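PDB 2PRX: thioesterase superfamily protein from Shewanella loihica, which probably hydrolyses thioesters, acting as a hotdog-fold member of the thioesterase superfamily. Local coordinates for residues Leu65-His69 and Leu114-Gly118; Thr71-Ser75 and Pro93-Thr97. All coordinates share one frame; numbering follows the deposited sequence. Where two conformers were deposited one is given.

Overall arrangement
From the N terminus, the chain lays down strands 34-36 and 39-44 before entering helix 59-78, which supplies one side of both contacts. Contact 1 uses the middle of this helix, residues 65-69, and closes the longer loop by meeting residues 114-118 of strand 114-122. Contact 2 uses residues 71-75, further along the helix, and meets residues 93-97 at the start of strand 95-104, so its shorter loop lies wholly within the longer one. Their centres are about 12 Å apart. The two join directly where Asp-67 OD1 lies 2.7 Å from Thr-97 OG1, a probable hydrogen bond. Together they seat one helix across strands of a single antiparallel sheet.

Contact 1 of 2, residues Leu65-His69 and Leu114-Gly118; sequences LIDCH and LELVG
Leu-116 reaches from its strand into the helix between Leu-65 and His-69, and these three residues account for most of the 262 Å² buried here. Leu-116 CD2 lies 3.8 Å from Leu-65 CB and, on the side of the next helical turn, 3.8 Å from His-69 CB. Leu-116 CD2 also comes to 3.2 Å from Leu-65 O, the carbonyl that already accepts the helical bond from His-69 N. Leu-116 CB sits over one face of the His-69 imidazole, 4.2 Å from the ring centroid and 20° off the normal: a CH-pi contact displaced toward the rim. With chi1 at 176°, the histidine's CG stands anti to its backbone N, and the ring extends past Leu-116 in the opposite direction to the leucine side chain. Gly-118 N meets the ring edge in its plane, 3.3 Å from His-69 NE2, but the angle is too poor for a hydrogen bond. The ring's other nitrogen, ND1, is hydrogen-bonded to Ser-33 OG, which helps fix its rotation. Leu-65 CD1 and Leu-114 CD1 extend the apolar contact at 4.2 Å. The axes of helix segment 65-69 and strand segment 114-118 come within 9.4 Å, their N-to-C directions 42° apart, with Phe-44 and Thr-40 of strand 39-44 flanking strand 114-122 on one side and Ile-132 and Leu-134 of strand 127-135 on the other.

Contact 2 of 2, residues Thr71-Ser75 and Pro93-Thr97; sequences TGSAS and PRFVT
Thr-71 and Phe-95 meet through a methyl directed by the threonine's first torsion: chi1 of -71° turns Thr-71 CG2 opposite the backbone N, while OG1 lies beside that nitrogen. Thr-71 CG2 approaches Phe-95 O to 3.1 Å and lies 4.0 Å from Phe-95 CB, but the threonine has two deposited conformers, so this close approach holds for one of them and is less certain. The phenylalanine has chi1 -96°, away from a staggered value, and its ring is directed to the part of the helix one turn further on. There Ala-74 CB makes the apolar contact, 3.7 Å from Phe-95 CD2, while Ser-75 borders the other ortho carbon, CD1. Both approaches to the ring are oblique. The ring therefore bridges successive positions on the helix, and Phe-95, with Ser-75 and Thr-71, contributes most of the 296 Å² buried between the segments. The Ser-75 hydroxyl also lies near Pro-93 O, but its modelled separation is too short to be a sound bond, and the serine has two deposited conformers, leaving that detail doubtful. Further along the strand, the principal polar partner of Thr-97 OG1 is Asp-67 OD1, one helical turn before Thr-71, through a hydrogen bond. In the same conformer, Thr-71 OG1 makes a weak hydrogen bond to Asp-67 O.

Between the helix and the sheet, Ala-74 and Phe-95 share packing with Val-128 and Ala-148, of strands 127-135 and 142-150. Thr-97 also packs against Tyr-104 of the second subunit. The axes of helix segment 71-75 and strand segment 95-97 come within 7.9 Å, their N-to-C directions 144° apart. A long helix packed on an antiparallel sheet is characteristic of the hotdog fold; here contact 2 joins the later part of helix 59-78 to edge strand 95-104 of the chain's own sheet.

Contact 1 of 2, residues Leu65-His69 and Leu114-Gly118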
loop_
_atom_site.group_PDB
_atom_site.type_symbol
_atom_site.label_atom_id
_atom_site.label_comp_id
_atom_site.label_asym_id
_atom_site.label_seq_id
_atom_site.Cartn_x
_atom_site.Cartn_y
_atom_site.Cartn_z
ATOM N N LEU A 65 4.428 1.141 5.058
ATOM C CA LEU A 65 5.470 1.954 5.741
ATOM C C LEU A 65 5.719 3.237 4.995
ATOM O O LEU A 65 6.066 4.305 5.558
ATOM C CB LEU A 65 6.740 1.123 5.898
ATOM C CG LEU A 65 6.605 -0.183 6.704
ATOM C CD1 LEU A 65 7.820 -1.066 6.513
ATOM C CD2 LEU A 65 6.390 0.132 8.177
ATOM N N ILE A 66 5.569 3.286 3.681
ATOM C CA ILE A 66 5.738 4.569 2.995
ATOM C C ILE A 66 4.638 5.556 3.377
ATOM O O ILE A 66 4.865 6.752 3.606
ATOM C CB ILE A 66 5.768 4.362 1.474
ATOM C CG1 ILE A 66 7.115 3.841 0.961
ATOM C CG2 ILE A 66 5.337 5.625 0.768
ATOM C CD1 ILE A 66 6.972 3.091 -0.347
ATOM N N ASP A 67 3.420 5.034 3.456
ATOM C CA ASP A 67 2.246 5.805 3.839
ATOM C C ASP A 67 2.403 6.445 5.207
ATOM O O ASP A 67 2.141 7.628 5.403
ATOM C CB ASP A 67 1.036 4.877 3.842
ATOM C CG ASP A 67 -0.295 5.501 4.179
ATOM O OD1 ASP A 67 -0.360 6.708 4.460
ATOM O OD2 ASP A 67 -1.296 4.741 4.138
ATOM N N CYS A 68 2.813 5.640 6.196
ATOM C CA CYS A 68 2.835 6.259 7.534
ATOM C C CYS A 68 4.090 7.107 7.647
ATOM O O CYS A 68 4.107 8.114 8.361
ATOM C CB CYS A 68 2.706 5.196 8.621
ATOM S SG CYS A 68 1.114 4.322 8.659
ATOM N N HIS A 69 5.171 6.742 6.957
ATOM C CA HIS A 69 6.342 7.635 7.068
ATOM C C HIS A 69 6.050 8.953 6.369
ATOM O O HIS A 69 6.473 10.020 6.817
ATOM C CB HIS A 69 7.575 6.949 6.493
ATOM C CG HIS A 69 8.803 7.820 6.473
ATOM N ND1 HIS A 69 9.412 8.266 7.633
ATOM C CD2 HIS A 69 9.523 8.313 5.451
ATOM C CE1 HIS A 69 10.462 9.001 7.293
ATOM N NE2 HIS A 69 10.563 9.052 5.978
ATOM N N LEU A 114 14.897 -2.135 7.203
ATOM C CA LEU A 114 14.547 -1.316 6.057
ATOM C C LEU A 114 14.692 0.170 6.390
ATOM O O LEU A 114 14.246 0.585 7.448
ATOM C CB LEU A 114 13.110 -1.586 5.606
ATOM C CG LEU A 114 12.711 -3.065 5.464
ATOM C CD1 LEU A 114 11.208 -3.241 5.376
ATOM C CD2 LEU A 114 13.389 -3.689 4.246
ATOM N N GLU A 115 15.296 0.940 5.488
ATOM C CA GLU A 115 15.403 2.380 5.756
ATOM C C GLU A 115 14.452 3.170 4.870
ATOM O O GLU A 115 14.334 2.990 3.659
ATOM C CB GLU A 115 16.857 2.841 5.625
ATOM C CG GLU A 115 17.116 4.310 5.881
ATOM C CD GLU A 115 18.575 4.715 5.947
ATOM O OE1 GLU A 115 19.222 4.493 7.000
ATOM O OE2 GLU A 115 19.120 5.281 4.963
ATOM N N LEU A 116 13.722 4.089 5.474
ATOM C CA LEU A 116 12.813 4.995 4.823
ATOM C C LEU A 116 13.225 6.456 5.011
ATOM O O LEU A 116 13.281 6.894 6.160
ATOM C CB LEU A 116 11.396 4.845 5.396
ATOM C CG LEU A 116 10.629 3.613 4.902
ATOM C CD1 LEU A 116 10.928 2.445 5.824
ATOM C CD2 LEU A 116 9.141 3.901 4.811
ATOM N N VAL A 117 13.486 7.126 3.909
ATOM C CA VAL A 117 13.875 8.528 3.866
ATOM C C VAL A 117 12.878 9.340 3.049
ATOM O O VAL A 117 12.538 8.984 1.925
ATOM C CB VAL A 117 15.282 8.738 3.271
ATOM C CG1 VAL A 117 15.684 10.206 3.356
ATOM C CG2 VAL A 117 16.328 7.878 3.962
ATOM N N GLY A 118 12.424 10.472 3.582
ATOM C CA GLY A 118 11.485 11.325 2.922
ATOM C C GLY A 118 12.083 12.644 2.447
ATOM O O GLY A 118 12.868 13.277 3.172
#

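Contact 2 of 2, residues Thr71-Ser75 and Pro93-Thr97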
loop_
_atom_site.group_PDB
_atom_site.type_symbol
_atom_site.label_atom_id
_atom_site.label_comp_id
_atom_site.label_asym_id
_atom_site.label_seq_id
_atom_site.Cartn_x
_atom_site.Cartn_y
_atom_site.Cartn_z
ATOM N N THR A 71 3.145 10.423 5.817
ATOM C CA THR A 71 2.183 11.208 6.571
ATOM C C THR A 71 2.907 11.791 7.782
ATOM O O THR A 71 2.718 12.958 8.093
ATOM C CB THR A 71 0.969 10.385 7.016
ATOM O OG1 THR A 71 0.150 10.078 5.880
ATOM C CG2 THR A 71 0.105 11.195 7.972
ATOM N N GLY A 72 3.713 10.932 8.414
ATOM C CA GLY A 72 4.523 11.412 9.536
ATOM C C GLY A 72 5.339 12.608 9.052
ATOM O O GLY A 72 5.299 13.702 9.622
ATOM N N SER A 73 6.072 12.385 7.966
ATOM C CA SER A 73 6.850 13.438 7.338
ATOM C C SER A 73 6.008 14.681 7.062
ATOM O O SER A 73 6.480 15.796 7.284
ATOM C CB SER A 73 7.453 12.983 6.006
ATOM O OG SER A 73 8.226 11.813 6.146
ATOM N N ALA A 74 4.785 14.480 6.571
ATOM C CA ALA A 74 3.902 15.597 6.259
ATOM C C ALA A 74 3.598 16.438 7.484
ATOM O O ALA A 74 3.775 17.662 7.484
ATOM C CB ALA A 74 2.612 15.040 5.631
ATOM N N SER A 75 3.136 15.812 8.558
ATOM C CA SER A 75 2.740 16.549 9.753
ATOM C C SER A 75 3.921 17.343 10.310
ATOM O O SER A 75 3.761 18.492 10.702
ATOM C CB SER A 75 2.193 15.612 10.825
ATOM O OG SER A 75 0.799 15.408 10.649
ATOM N N PRO A 93 -0.413 18.672 14.012
ATOM C CA PRO A 93 -1.468 18.585 12.991
ATOM C C PRO A 93 -1.546 17.179 12.411
ATOM O O PRO A 93 -0.468 16.666 12.100
ATOM C CB PRO A 93 -1.000 19.543 11.907
ATOM C CG PRO A 93 0.424 19.874 12.197
ATOM C CD PRO A 93 0.861 19.030 13.356
ATOM N N ARG A 94 -2.753 16.658 12.281
ATOM C CA ARG A 94 -3.070 15.390 11.659
ATOM C C ARG A 94 -3.182 15.556 10.139
ATOM O O ARG A 94 -3.846 16.456 9.644
ATOM C CB ARG A 94 -4.369 14.790 12.187
ATOM C CG ARG A 94 -4.729 15.031 13.630
ATOM C CD ARG A 94 -6.221 15.026 13.874
ATOM N NE ARG A 94 -6.614 14.000 14.842
ATOM C CZ ARG A 94 -7.846 13.685 15.211
ATOM N NH1 ARG A 94 -8.898 14.308 14.696
ATOM N NH2 ARG A 94 -8.033 12.722 16.107
ATOM N N PHE A 95 -2.483 14.693 9.430
ATOM C CA PHE A 95 -2.510 14.627 7.974
ATOM C C PHE A 95 -2.997 13.236 7.539
ATOM O O PHE A 95 -2.784 12.275 8.273
ATOM C CB PHE A 95 -1.123 14.920 7.417
ATOM C CG PHE A 95 -0.905 16.368 7.004
ATOM C CD1 PHE A 95 -0.885 17.393 7.934
ATOM C CD2 PHE A 95 -0.715 16.687 5.669
ATOM C CE1 PHE A 95 -0.706 18.700 7.532
ATOM C CE2 PHE A 95 -0.549 17.993 5.251
ATOM C CZ PHE A 95 -0.542 19.007 6.192
ATOM N N VAL A 96 -3.605 13.175 6.378
ATOM C CA VAL A 96 -4.042 11.970 5.694
ATOM C C VAL A 96 -3.531 11.868 4.263
ATOM O O VAL A 96 -3.258 12.858 3.583
ATOM C CB VAL A 96 -5.584 11.922 5.604
ATOM C CG1 VAL A 96 -6.184 11.674 6.975
ATOM C CG2 VAL A 96 -6.077 13.226 4.992
ATOM N N THR A 97 -3.430 10.621 3.777
ATOM C CA THR A 97 -2.950 10.434 2.413
ATOM C C THR A 97 -4.085 10.719 1.441
ATOM O O THR A 97 -5.179 10.202 1.647
ATOM C CB THR A 97 -2.428 9.004 2.177
ATOM O OG1 THR A 97 -1.270 8.744 2.979
ATOM C CG2 THR A 97 -2.021 8.837 0.719
#